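Local coordinates for SM80.1 Vicilin (Solanum melongena, PDB 5VF5), which probably serves as a seed storage protein of the 7S globulin (vicilin) family, built from two cupin domains, the second of which binds copper, at residues Pro11-Ser16 against Gly311-Gly316; Leu33-Gln38 against Lys48-Val53; Ala246-Asn251 against Phe337-Phe342; Arg266-Val271 against Leu319-Gly324. All coordinates share one frame; numbering follows the deposited sequence.

Contact 1 of 4, residues Pro11-Ser16 against Gly311-Gly316; sequences PYLFKS and GNLNVG
L13 and L313 slide past each other in opposite directions, CD1 of L13 lying 3.6 Å from CD2 of L313. L13 reaches across because its CG stands anti to the backbone N (chi1 174°), which carries the isobutyl group out toward strand 307-313. K15 takes another course. Bends at chi2 and chi3 bring its ammonium group to N314, whose side chain it crosses at a slant, with NZ of K15 2.8 Å from OD1 of N314. The salt-bridge partner of that ammonium is D317, while ND2 of N314 is held by N274. Short strand 13-14 is an outermost strand, within this chain, of a sheet of the second cupin domain; it pairs with strand 318-321, and segment 311-316 carries the chain from strand 307-313 toward that neighbour. Two waters link side chains of 11-16 to main-chain oxygens of 311-316. One accepts from NZ of K15 and donates to O of N312, the latter bond measuring 2.7 Å. The other accepts from OG of S16 and donates to O of V315; S16 is modelled in two conformers, and this bridge belongs to one of them. In the same conformer CB of S16 packs 3.4 Å from O of G316, a residue whose phi of 89° favours glycine.

Contact 2 of 4, residues Leu33-Gln38 against Lys48-Val53; sequences LPKFTQ and KFRVSV
The guanidinium of R50 has the backbone N of K35 over one face, 3.4 Å above the plane and offset toward the rim, and the carbonyl of L33 at its edge. The grip on L33 is side-on: NE and NH2 of R50 both donate to O of L33, each at 2.9 Å, and that oxygen lies only 2° out of the guanidinium plane. Bends at chi2 and chi3 fold the arginine back over the loop to reach it. Two donors on one acceptor, with NH1 of R50 bound to O of G133, hold the group against rotation. The K35 side chain crosses R50 at a slant, CG of K35 3.9 Å from NH1 of R50, whereas the lysine's ammonium pairs with E47. The F36 ring has a water above one face, offset toward the rim. CE2 of F36 comes obliquely to within 3.2 Å of O of F49, and CZ of F36 approaches CG2 of V51 from a similarly slanted direction. L33 and V51 lie side by side and point the same way, with CD2 of L33 3.7 Å from CG2 of V51. The backbone N of L33 donates to O of V51 at 3.0 Å. One water joins O of P34 to N of V51, and another joins N of F36 to O of F49, so the loop's polar backbone is bridged to the strand. The contact belongs to the antiparallel sheet of the first cupin domain, where the loop following strand 28-32 lies against the neighbouring strand 49-56 and an arginine of that strand donates twice to a loop carbonyl.

Contact 3 of 4, residues Ala246-Asn251 against Phe337-Phe342; sequences AFMNIN and FRVVGF
Two neighbouring antiparallel strands of the second cupin domain, 243-250 and 337-344, pair here with their axes 4.7 Å apart and their directions 171° from each other. F247 faces V340 and N249 faces R338 in non-hydrogen-bonded pairs, while A246 with G341, M248 with V339 and I250 with F337 form hydrogen-bonded ones. Each of these three gives two backbone bonds; N of I250 to O of F337, for example, is 2.8 Å. On the face of N249 and R338 the two polar groups stack in one of the two modelled conformers of R338: the amide and guanidinium planes are 5° apart, and OD1 of N249 sits 3.3 Å above the plane of the R338 guanidinium, over its centre. This is a face contact and not a hydrogen bond. OD1 takes a bond from N336 and ND2 of N249 gives one to Q226, whereas NE of R338, in that conformer, forms a salt bridge with E272, so both stacked groups are fixed by outside partners. F247 and V340 continue this face, with CD2 of F247 4.2 Å from CG2 of V340, and both also touch V74 of the first domain. The side chains of the pair on the other face are apolar. CB of M248 lies 3.7 Å from CG2 of V339, and CD1 of I250 comes in at the edge of the F337 ring, 4.0 Å from its CD2. I250 and F337 point the same way and both rest on A331 of strand 327-331. Such an antiparallel pair, with one face turned to the barrel interior, is typical of the cupin beta-barrel.

Contact 4 of 4, residues Arg266-Val271 against Leu319-Gly324; sequences RVVMVV and LVIPAG. With ACT (acetate ion), chain C.
Backbone hydrogen bonds dominate between R266-V268 and L319-I321, which run antiparallel with their strand axes 4.8 Å apart. R266 and I321 exchange two bonds, the one from N of I321 to O of R266 measuring 2.8 Å. V268 and L319 exchange another two, with N of V268 2.9 Å from O of L319. V267 and V320 form the non-hydrogen-bonded pair between them, and CA of V320 comes 3.2 Å from O of R266 in a CA-H...O contact.

Apolar contacts are fewer. V268 slants across I321, CG2 of the valine 3.7 Å from CD1 of the isoleucine, on the face that L319 shares. On the other face CG2 of V267 is 4.4 Å from CG2 of V320, a loose touch.

R266 supplies the polar side chain of the contact. Its chain bends at chi2 and turns at chi3 (140°), leading the guanidinium away from strand 318-321 to an acetate probably taken up from the crystallisation liquor. NH1 of R266 donates to acetate O at 2.9 Å, with the oxygen near the guanidinium plane. The same NH1 forms a salt bridge with E229, and Y259, N261 and K351 also bind the acetate.

In the sheet, strand 265-272 has strand 337-344 on one side and strand 318-321 on the other, the latter being followed by strand 13-14. L319 and I321 pack on I327 and F329 of strand 327-331, while V267 and V320 turn toward F36 and L43 of the first domain's loops.

Contacts 3 and 4 are buried strand pairings in one sheet of the second cupin domain, joined through neighbouring strands 337-344 and 265-272. Contact 1 reaches the same sheet at an outermost strand, where exposure is greater and the two segments share water bridges and packing in place of clear direct hydrogen bonds. Contact 2 is buried too, yet belongs to the first domain and combines an arginine bound to a loop carbonyl with a backbone bond and apolar packing. The domains meet where F36 and V51 of contact 2 pack on V267 of contact 4, and F14 of contact 1 stacks edge-to-face with F36. Arginines thus serve differently: stacked on an amide in contact 3, clamping backbone in contact 2, and holding an acetate in contact 4.

Contact 1 of 4, residues Pro11-Ser16 against Gly311-Gly316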
loop_
_atom_site.group_PDB
_atom_site.type_symbol
_atom_site.label_atom_id
_atom_site.label_comp_id
_atom_site.label_asym_id
_atom_site.label_seq_id
_atom_site.Cartn_x
_atom_site.Cartn_y
_atom_site.Cartn_z
ATOM N N PRO A 11 11.010 -1.480 -15.239
ATOM C CA PRO A 11 9.684 -0.915 -15.284
ATOM C C PRO A 11 8.858 -1.199 -14.042
ATOM O O PRO A 11 7.896 -0.483 -13.812
ATOM C CB PRO A 11 9.044 -1.594 -16.505
ATOM C CG PRO A 11 9.807 -2.837 -16.692
ATOM C CD PRO A 11 11.213 -2.443 -16.341
ATOM N N TYR A 12 9.258 -2.205 -13.273
ATOM C CA TYR A 12 8.539 -2.570 -12.077
ATOM C C TYR A 12 8.899 -1.744 -10.857
ATOM O O TYR A 12 8.234 -1.829 -9.826
ATOM C CB TYR A 12 8.819 -4.032 -11.771
ATOM C CG TYR A 12 8.515 -4.982 -12.895
ATOM C CD1 TYR A 12 7.265 -5.050 -13.445
ATOM C CD2 TYR A 12 9.499 -5.787 -13.431
ATOM C CE1 TYR A 12 6.983 -5.903 -14.514
ATOM C CE2 TYR A 12 9.223 -6.647 -14.478
ATOM C CZ TYR A 12 7.950 -6.719 -14.982
ATOM O OH TYR A 12 7.670 -7.566 -16.038
ATOM N N LEU A 13 9.985 -0.979 -10.909
ATOM C CA LEU A 13 10.497 -0.204 -9.801
ATOM C C LEU A 13 10.016 1.224 -9.910
ATOM O O LEU A 13 10.181 1.854 -10.972
ATOM C CB LEU A 13 12.017 -0.225 -9.856
ATOM C CG LEU A 13 12.753 0.656 -8.856
ATOM C CD1 LEU A 13 12.483 0.177 -7.447
ATOM C CD2 LEU A 13 14.246 0.604 -9.132
ATOM N N PHE A 14 9.463 1.754 -8.821
ATOM C CA PHE A 14 8.944 3.126 -8.771
ATOM C C PHE A 14 9.581 3.770 -7.567
ATOM O O PHE A 14 9.181 3.554 -6.418
ATOM C CB PHE A 14 7.427 3.162 -8.664
ATOM C CG PHE A 14 6.707 2.591 -9.862
ATOM C CD1 PHE A 14 6.599 1.249 -10.054
ATOM C CD2 PHE A 14 6.165 3.437 -10.835
ATOM C CE1 PHE A 14 5.981 0.718 -11.189
ATOM C CE2 PHE A 14 5.507 2.918 -11.943
ATOM C CZ PHE A 14 5.435 1.553 -12.139
ATOM N N LYS A 15 10.625 4.538 -7.802
ATOM C CA LYS A 15 11.307 5.212 -6.729
ATOM C C LYS A 15 10.381 6.230 -6.014
ATOM O O LYS A 15 9.468 6.802 -6.626
ATOM C CB LYS A 15 12.565 5.884 -7.257
ATOM C CG LYS A 15 13.606 4.879 -7.745
ATOM C CD LYS A 15 14.268 4.105 -6.630
ATOM C CE LYS A 15 15.049 5.047 -5.760
ATOM N NZ LYS A 15 15.697 4.341 -4.626
ATOM N N SER A 16 10.684 6.488 -4.740
ATOM C CA SER A 16 9.855 7.364 -3.939
ATOM C C SER A 16 9.637 8.746 -4.571
ATOM O O SER A 16 8.542 9.329 -4.452
ATOM C CB SER A 16 10.377 7.478 -2.525
ATOM O OG SER A 16 11.589 8.200 -2.530
ATOM N N GLY A 311 17.701 -4.605 -8.277
ATOM C CA GLY A 311 17.832 -3.293 -7.752
ATOM C C GLY A 311 17.929 -3.245 -6.262
ATOM O O GLY A 311 18.020 -4.275 -5.573
ATOM N N ASN A 312 17.860 -2.023 -5.784
ATOM C CA ASN A 312 17.843 -1.723 -4.386
ATOM C C ASN A 312 16.605 -0.937 -4.074
ATOM O O ASN A 312 16.114 -0.157 -4.900
ATOM C CB ASN A 312 19.162 -1.007 -4.014
ATOM C CG ASN A 312 20.341 -2.009 -4.075
ATOM O OD1 ASN A 312 20.897 -2.266 -5.150
ATOM N ND2 ASN A 312 20.580 -2.708 -2.972
ATOM N N LEU A 313 16.050 -1.234 -2.906
ATOM C CA LEU A 313 14.881 -0.578 -2.401
ATOM C C LEU A 313 15.136 0.164 -1.100
ATOM O O LEU A 313 15.743 -0.387 -0.172
ATOM C CB LEU A 313 13.763 -1.617 -2.174
ATOM C CG LEU A 313 13.175 -2.233 -3.412
ATOM C CD1 LEU A 313 12.356 -3.451 -3.043
ATOM C CD2 LEU A 313 12.332 -1.192 -4.155
ATOM N N ASN A 314 14.616 1.382 -1.034
ATOM C CA ASN A 314 14.734 2.255 0.112
ATOM C C ASN A 314 13.346 2.662 0.578
ATOM O O ASN A 314 12.338 2.489 -0.138
ATOM C CB ASN A 314 15.438 3.571 -0.292
ATOM C CG ASN A 314 16.688 3.355 -1.053
ATOM O OD1 ASN A 314 16.930 4.038 -2.077
ATOM N ND2 ASN A 314 17.513 2.446 -0.579
ATOM N N VAL A 315 13.302 3.259 1.757
ATOM C CA VAL A 315 12.043 3.706 2.335
ATOM C C VAL A 315 11.256 4.580 1.341
ATOM O O VAL A 315 11.795 5.505 0.754
ATOM C CB VAL A 315 12.253 4.421 3.676
ATOM C CG1 VAL A 315 10.968 5.105 4.132
ATOM C CG2 VAL A 315 12.733 3.452 4.729
ATOM N N GLY A 316 9.984 4.223 1.142
ATOM C CA GLY A 316 9.069 4.959 0.267
ATOM C C GLY A 316 9.077 4.503 -1.195
ATOM O O GLY A 316 8.225 4.918 -1.974
HETATM O O HOH W 1 17.282 2.179 -5.572
HETATM O O HOH W 2 13.270 6.347 -1.583
#

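Contact 2 of 4, residues Leu33-Gln38 against Lys48-Val53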
loop_
_atom_site.group_PDB
_atom_site.type_symbol
_atom_site.label_atom_id
_atom_site.label_comp_id
_atom_site.label_asym_id
_atom_site.label_seq_id
_atom_site.Cartn_x
_atom_site.Cartn_y
_atom_site.Cartn_z
ATOM N N LEU A 33 1.462 7.967 -6.789
ATOM C CA LEU A 33 2.284 7.458 -7.884
ATOM C C LEU A 33 1.504 7.631 -9.189
ATOM O O LEU A 33 0.272 7.551 -9.182
ATOM C CB LEU A 33 2.561 5.989 -7.629
ATOM C CG LEU A 33 3.700 5.315 -8.275
ATOM C CD1 LEU A 33 5.045 6.034 -7.989
ATOM C CD2 LEU A 33 3.755 3.882 -7.768
ATOM N N PRO A 34 2.199 7.870 -10.324
ATOM C CA PRO A 34 1.490 7.863 -11.588
ATOM C C PRO A 34 0.767 6.555 -11.889
ATOM O O PRO A 34 1.078 5.522 -11.269
ATOM C CB PRO A 34 2.587 8.142 -12.612
ATOM C CG PRO A 34 3.636 8.861 -11.831
ATOM C CD PRO A 34 3.618 8.195 -10.474
ATOM N N LYS A 35 -0.108 6.564 -12.869
ATOM C CA LYS A 35 -0.675 5.317 -13.341
ATOM C C LYS A 35 0.418 4.314 -13.645
ATOM O O LYS A 35 1.487 4.686 -14.154
ATOM C CB LYS A 35 -1.463 5.537 -14.634
ATOM C CG LYS A 35 -2.804 6.166 -14.407
ATOM C CD LYS A 35 -3.613 6.257 -15.700
ATOM C CE LYS A 35 -3.823 4.891 -16.371
ATOM N NZ LYS A 35 -4.737 4.957 -17.545
ATOM N N PHE A 36 0.183 3.049 -13.363
ATOM C CA PHE A 36 1.251 2.061 -13.541
ATOM C C PHE A 36 1.692 1.856 -14.987
ATOM O O PHE A 36 2.829 1.437 -15.248
ATOM C CB PHE A 36 0.814 0.750 -12.933
ATOM C CG PHE A 36 0.779 0.782 -11.445
ATOM C CD1 PHE A 36 1.972 0.889 -10.707
ATOM C CD2 PHE A 36 -0.393 0.662 -10.753
ATOM C CE1 PHE A 36 1.933 0.875 -9.342
ATOM C CE2 PHE A 36 -0.416 0.685 -9.371
ATOM C CZ PHE A 36 0.760 0.768 -8.673
ATOM N N THR A 37 0.796 2.167 -15.888
ATOM C CA THR A 37 1.058 2.114 -17.330
ATOM C C THR A 37 1.784 3.331 -17.882
ATOM O O THR A 37 2.061 3.357 -19.096
ATOM C CB THR A 37 -0.271 1.927 -18.062
ATOM O OG1 THR A 37 -1.215 2.885 -17.553
ATOM C CG2 THR A 37 -0.820 0.502 -17.821
ATOM N N GLN A 38 2.122 4.303 -17.025
ATOM C CA GLN A 38 2.863 5.516 -17.486
ATOM C C GLN A 38 4.070 5.216 -18.342
ATOM O O GLN A 38 4.219 5.856 -19.372
ATOM C CB GLN A 38 3.292 6.410 -16.305
ATOM C CG GLN A 38 4.030 7.686 -16.689
ATOM C CD GLN A 38 4.721 8.337 -15.494
ATOM O OE1 GLN A 38 5.483 7.688 -14.730
ATOM N NE2 GLN A 38 4.456 9.621 -15.320
ATOM N N LYS A 48 -6.072 -0.026 -13.303
ATOM C CA LYS A 48 -7.112 0.681 -12.536
ATOM C C LYS A 48 -6.667 1.104 -11.143
ATOM O O LYS A 48 -7.384 1.889 -10.465
ATOM C CB LYS A 48 -8.419 -0.094 -12.484
ATOM C CG LYS A 48 -9.141 -0.183 -13.817
ATOM C CD LYS A 48 -10.460 -0.926 -13.696
ATOM C CE LYS A 48 -11.219 -0.905 -15.003
ATOM N NZ LYS A 48 -12.499 -1.633 -14.855
ATOM N N PHE A 49 -5.513 0.590 -10.699
ATOM C CA PHE A 49 -5.096 0.781 -9.326
ATOM C C PHE A 49 -4.065 1.904 -9.204
ATOM O O PHE A 49 -3.228 2.113 -10.095
ATOM C CB PHE A 49 -4.549 -0.498 -8.743
ATOM C CG PHE A 49 -5.590 -1.555 -8.495
ATOM C CD1 PHE A 49 -6.286 -1.578 -7.320
ATOM C CD2 PHE A 49 -5.904 -2.471 -9.483
ATOM C CE1 PHE A 49 -7.266 -2.522 -7.095
ATOM C CE2 PHE A 49 -6.896 -3.420 -9.264
ATOM C CZ PHE A 49 -7.542 -3.456 -8.063
ATOM N N ARG A 50 -4.145 2.648 -8.113
ATOM C CA ARG A 50 -3.147 3.652 -7.784
ATOM C C ARG A 50 -2.682 3.429 -6.373
ATOM O O ARG A 50 -3.508 3.042 -5.503
ATOM C CB ARG A 50 -3.718 5.043 -7.929
ATOM C CG ARG A 50 -4.224 5.408 -9.321
ATOM C CD ARG A 50 -3.126 5.532 -10.363
ATOM N NE ARG A 50 -2.341 6.741 -10.185
ATOM C CZ ARG A 50 -2.698 7.960 -10.596
ATOM N NH1 ARG A 50 -3.873 8.152 -11.204
ATOM N NH2 ARG A 50 -1.883 8.994 -10.393
ATOM N N VAL A 51 -1.441 3.797 -6.070
ATOM C CA VAL A 51 -0.982 3.846 -4.703
ATOM C C VAL A 51 -0.557 5.227 -4.329
ATOM O O VAL A 51 -0.055 5.986 -5.177
ATOM C CB VAL A 51 0.104 2.797 -4.320
ATOM C CG1 VAL A 51 -0.450 1.384 -4.394
ATOM C CG2 VAL A 51 1.351 2.946 -5.129
ATOM N N SER A 52 -0.735 5.561 -3.064
ATOM C CA SER A 52 -0.416 6.902 -2.566
ATOM C C SER A 52 0.014 6.828 -1.109
ATOM O O SER A 52 -0.129 5.786 -0.439
ATOM C CB SER A 52 -1.635 7.827 -2.737
ATOM O OG SER A 52 -2.760 7.317 -2.025
ATOM N N VAL A 53 0.493 7.951 -0.626
ATOM C CA VAL A 53 0.880 8.120 0.762
ATOM C C VAL A 53 0.224 9.401 1.289
ATOM O O VAL A 53 0.171 10.392 0.582
ATOM C CB VAL A 53 2.424 8.140 0.977
ATOM C CG1 VAL A 53 2.796 8.508 2.411
ATOM C CG2 VAL A 53 3.031 6.796 0.629
HETATM O O HOH W 3 -0.078 4.125 -9.024
HETATM O O HOH W 4 -2.534 2.670 -12.670
#

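Contact 3 of 4, residues Ala246-Asn251 against Phe337-Phe342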
loop_
_atom_site.group_PDB
_atom_site.type_symbol
_atom_site.label_atom_id
_atom_site.label_comp_id
_atom_site.label_asym_id
_atom_site.label_seq_id
_atom_site.Cartn_x
_atom_site.Cartn_y
_atom_site.Cartn_z
ATOM N N ALA A 246 -0.504 -7.310 2.789
ATOM C CA ALA A 246 0.530 -8.166 3.287
ATOM C C ALA A 246 1.528 -7.285 4.051
ATOM O O ALA A 246 1.873 -6.165 3.647
ATOM C CB ALA A 246 1.227 -8.913 2.173
ATOM N N PHE A 247 2.045 -7.841 5.130
ATOM C CA PHE A 247 3.089 -7.240 5.929
ATOM C C PHE A 247 4.278 -8.195 5.983
ATOM O O PHE A 247 4.128 -9.341 6.422
ATOM C CB PHE A 247 2.564 -7.015 7.347
ATOM C CG PHE A 247 1.323 -6.163 7.405
ATOM C CD1 PHE A 247 0.066 -6.714 7.241
ATOM C CD2 PHE A 247 1.443 -4.786 7.560
ATOM C CE1 PHE A 247 -1.067 -5.919 7.311
ATOM C CE2 PHE A 247 0.314 -3.972 7.663
ATOM C CZ PHE A 247 -0.947 -4.545 7.498
ATOM N N MET A 248 5.429 -7.753 5.485
ATOM C CA MET A 248 6.618 -8.602 5.495
ATOM C C MET A 248 7.709 -7.855 6.202
ATOM O O MET A 248 7.986 -6.705 5.878
ATOM C CB MET A 248 7.043 -9.027 4.084
ATOM C CG MET A 248 8.229 -9.975 4.063
ATOM S SD MET A 248 8.373 -10.838 2.502
ATOM C CE MET A 248 9.041 -9.488 1.567
ATOM N N ASN A 249 8.337 -8.546 7.149
ATOM C CA ASN A 249 9.492 -8.053 7.839
ATOM C C ASN A 249 10.624 -9.053 7.679
ATOM O O ASN A 249 10.440 -10.249 7.934
ATOM C CB ASN A 249 9.215 -7.829 9.326
ATOM C CG ASN A 249 10.371 -7.102 10.013
ATOM O OD1 ASN A 249 10.743 -6.001 9.624
ATOM N ND2 ASN A 249 11.005 -7.756 10.939
ATOM N N ILE A 250 11.770 -8.549 7.229
ATOM C CA ILE A 250 12.996 -9.343 7.138
ATOM C C ILE A 250 13.967 -8.749 8.173
ATOM O O ILE A 250 14.327 -7.548 8.117
ATOM C CB ILE A 250 13.593 -9.306 5.724
ATOM C CG1 ILE A 250 12.544 -9.752 4.684
ATOM C CG2 ILE A 250 14.829 -10.195 5.663
ATOM C CD1 ILE A 250 13.016 -9.709 3.276
ATOM N N ASN A 251 14.390 -9.584 9.107
ATOM C CA ASN A 251 15.294 -9.114 10.129
ATOM C C ASN A 251 16.654 -8.733 9.545
ATOM O O ASN A 251 17.046 -9.207 8.472
ATOM C CB ASN A 251 15.469 -10.188 11.173
ATOM C CG ASN A 251 14.222 -10.465 11.983
ATOM O OD1 ASN A 251 13.377 -9.613 12.174
ATOM N ND2 ASN A 251 14.162 -11.638 12.545
ATOM N N PHE A 337 14.202 -4.856 7.352
ATOM C CA PHE A 337 13.584 -4.371 6.134
ATOM C C PHE A 337 12.105 -4.725 6.226
ATOM O O PHE A 337 11.755 -5.909 6.292
ATOM C CB PHE A 337 14.203 -5.030 4.929
ATOM C CG PHE A 337 13.527 -4.739 3.607
ATOM C CD1 PHE A 337 13.625 -3.476 3.027
ATOM C CD2 PHE A 337 12.839 -5.754 2.889
ATOM C CE1 PHE A 337 13.057 -3.201 1.801
ATOM C CE2 PHE A 337 12.285 -5.458 1.665
ATOM C CZ PHE A 337 12.412 -4.192 1.109
ATOM N N ARG A 338 11.268 -3.703 6.289
ATOM C CA ARG A 338 9.825 -3.880 6.435
ATOM C C ARG A 338 9.051 -3.240 5.300
ATOM O O ARG A 338 9.300 -2.111 4.894
ATOM C CB ARG A 338 9.347 -3.235 7.734
ATOM C CG ARG A 338 7.963 -3.702 8.170
ATOM C CD ARG A 338 7.524 -3.116 9.518
ATOM N NE ARG A 338 8.529 -3.272 10.589
ATOM C CZ ARG A 338 8.599 -4.295 11.452
ATOM N NH1 ARG A 338 7.738 -5.324 11.407
ATOM N NH2 ARG A 338 9.553 -4.294 12.388
ATOM N N VAL A 339 8.109 -4.029 4.780
ATOM C CA VAL A 339 7.280 -3.593 3.625
ATOM C C VAL A 339 5.819 -3.847 3.899
ATOM O O VAL A 339 5.459 -4.777 4.673
ATOM C CB VAL A 339 7.675 -4.280 2.281
ATOM C CG1 VAL A 339 9.139 -4.063 2.006
ATOM C CG2 VAL A 339 7.350 -5.761 2.292
ATOM N N VAL A 340 4.969 -3.084 3.235
ATOM C CA VAL A 340 3.560 -3.363 3.134
ATOM C C VAL A 340 3.307 -3.621 1.680
ATOM O O VAL A 340 3.763 -2.865 0.819
ATOM C CB VAL A 340 2.699 -2.168 3.560
ATOM C CG1 VAL A 340 1.211 -2.455 3.334
ATOM C CG2 VAL A 340 3.000 -1.865 4.985
ATOM N N GLY A 341 2.632 -4.716 1.386
ATOM C CA GLY A 341 2.291 -5.062 -0.003
ATOM C C GLY A 341 0.785 -5.100 -0.212
ATOM O O GLY A 341 0.036 -5.698 0.585
ATOM N N PHE A 342 0.304 -4.441 -1.221
ATOM C CA PHE A 342 -1.052 -4.625 -1.667
ATOM C C PHE A 342 -1.078 -5.710 -2.712
ATOM O O PHE A 342 -0.339 -5.658 -3.695
ATOM C CB PHE A 342 -1.607 -3.328 -2.255
ATOM C CG PHE A 342 -1.844 -2.255 -1.241
ATOM C CD1 PHE A 342 -2.821 -2.439 -0.276
ATOM C CD2 PHE A 342 -1.152 -1.061 -1.258
ATOM C CE1 PHE A 342 -3.093 -1.469 0.667
ATOM C CE2 PHE A 342 -1.416 -0.070 -0.329
ATOM C CZ PHE A 342 -2.378 -0.261 0.651
#

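Contact 4 of 4, residues Arg266-Val271 against Leu319-Gly324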
loop_
_atom_site.group_PDB
_atom_site.type_symbol
_atom_site.label_atom_id
_atom_site.label_comp_id
_atom_site.label_asym_id
_atom_site.label_seq_id
_atom_site.Cartn_x
_atom_site.Cartn_y
_atom_site.Cartn_z
ATOM N N ARG A 266 1.680 -7.938 -6.753
ATOM C CA ARG A 266 1.918 -7.218 -5.505
ATOM C C ARG A 266 2.508 -5.865 -5.740
ATOM O O ARG A 266 3.399 -5.718 -6.558
ATOM C CB ARG A 266 2.804 -8.048 -4.567
ATOM C CG ARG A 266 2.206 -9.442 -4.254
ATOM C CD ARG A 266 1.250 -9.332 -3.046
ATOM N NE ARG A 266 0.072 -10.107 -3.171
ATOM C CZ ARG A 266 -0.460 -10.816 -2.224
ATOM N NH1 ARG A 266 0.182 -10.982 -1.052
ATOM N NH2 ARG A 266 -1.622 -11.351 -2.448
ATOM N N VAL A 267 1.970 -4.869 -5.047
ATOM C CA VAL A 267 2.522 -3.524 -5.077
ATOM C C VAL A 267 3.110 -3.262 -3.707
ATOM O O VAL A 267 2.363 -3.053 -2.734
ATOM C CB VAL A 267 1.464 -2.465 -5.447
ATOM C CG1 VAL A 267 2.116 -1.114 -5.558
ATOM C CG2 VAL A 267 0.761 -2.799 -6.764
ATOM N N VAL A 268 4.434 -3.380 -3.631
ATOM C CA VAL A 268 5.184 -3.445 -2.376
ATOM C C VAL A 268 5.785 -2.100 -2.057
ATOM O O VAL A 268 6.493 -1.565 -2.905
ATOM C CB VAL A 268 6.309 -4.503 -2.510
ATOM C CG1 VAL A 268 7.221 -4.514 -1.294
ATOM C CG2 VAL A 268 5.651 -5.860 -2.772
ATOM N N MET A 269 5.470 -1.522 -0.915
ATOM C CA MET A 269 6.165 -0.254 -0.495
ATOM C C MET A 269 6.933 -0.410 0.761
ATOM O O MET A 269 6.544 -1.039 1.765
ATOM C CB MET A 269 5.260 0.943 -0.225
ATOM C CG MET A 269 6.053 2.250 0.081
ATOM S SD MET A 269 5.012 3.673 0.332
ATOM C CE MET A 269 4.274 3.243 1.873
ATOM N N VAL A 270 8.139 0.118 0.685
ATOM C CA VAL A 270 9.094 -0.028 1.775
ATOM C C VAL A 270 8.753 0.968 2.858
ATOM O O VAL A 270 8.569 2.149 2.587
ATOM C CB VAL A 270 10.533 0.236 1.325
ATOM C CG1 VAL A 270 11.511 0.010 2.451
ATOM C CG2 VAL A 270 10.874 -0.656 0.141
ATOM N N VAL A 271 8.625 0.454 4.081
ATOM C CA VAL A 271 8.344 1.280 5.267
ATOM C C VAL A 271 9.565 1.493 6.159
ATOM O O VAL A 271 9.622 2.534 6.792
ATOM C CB VAL A 271 7.099 0.861 6.022
ATOM C CG1 VAL A 271 5.913 0.950 5.073
ATOM C CG2 VAL A 271 7.235 -0.517 6.575
ATOM N N LEU A 319 7.972 -1.510 -5.437
ATOM C CA LEU A 319 8.244 -2.514 -6.429
ATOM C C LEU A 319 6.952 -3.228 -6.759
ATOM O O LEU A 319 6.282 -3.702 -5.844
ATOM C CB LEU A 319 9.247 -3.540 -5.936
ATOM C CG LEU A 319 9.698 -4.583 -6.948
ATOM C CD1 LEU A 319 10.460 -4.009 -8.135
ATOM C CD2 LEU A 319 10.529 -5.652 -6.269
ATOM N N VAL A 320 6.652 -3.387 -8.039
ATOM C CA VAL A 320 5.532 -4.195 -8.473
ATOM C C VAL A 320 6.103 -5.594 -8.788
ATOM O O VAL A 320 7.024 -5.725 -9.593
ATOM C CB VAL A 320 4.831 -3.593 -9.694
ATOM C CG1 VAL A 320 3.773 -4.549 -10.214
ATOM C CG2 VAL A 320 4.252 -2.224 -9.348
ATOM N N ILE A 321 5.540 -6.613 -8.158
ATOM C CA ILE A 321 5.922 -7.990 -8.426
ATOM C C ILE A 321 4.772 -8.613 -9.229
ATOM O O ILE A 321 3.724 -8.965 -8.621
ATOM C CB ILE A 321 6.118 -8.820 -7.131
ATOM C CG1 ILE A 321 6.968 -8.060 -6.070
ATOM C CG2 ILE A 321 6.730 -10.183 -7.527
ATOM C CD1 ILE A 321 6.954 -8.772 -4.735
ATOM N N PRO A 322 4.939 -8.806 -10.544
ATOM C CA PRO A 322 3.865 -9.461 -11.285
ATOM C C PRO A 322 3.666 -10.915 -10.801
ATOM O O PRO A 322 4.616 -11.561 -10.324
ATOM C CB PRO A 322 4.370 -9.443 -12.728
ATOM C CG PRO A 322 5.414 -8.413 -12.751
ATOM C CD PRO A 322 6.047 -8.380 -11.411
ATOM N N ALA A 323 2.447 -11.432 -10.969
ATOM C CA ALA A 323 2.167 -12.781 -10.607
ATOM C C ALA A 323 3.070 -13.774 -11.350
ATOM O O ALA A 323 3.490 -13.546 -12.501
ATOM C CB ALA A 323 0.719 -13.124 -10.886
ATOM N N GLY A 324 3.474 -14.833 -10.640
ATOM C CA GLY A 324 4.263 -15.902 -11.226
ATOM C C GLY A 324 5.744 -15.634 -11.272
ATOM O O GLY A 324 6.520 -16.535 -11.547
HETATM C C ACT C . 4.241 -10.463 -1.253
HETATM O O ACT C . 3.082 -10.737 -0.814
HETATM O OXT ACT C . 4.754 -11.158 -2.158
HETATM C CH3 ACT C . 5.074 -9.331 -0.701
#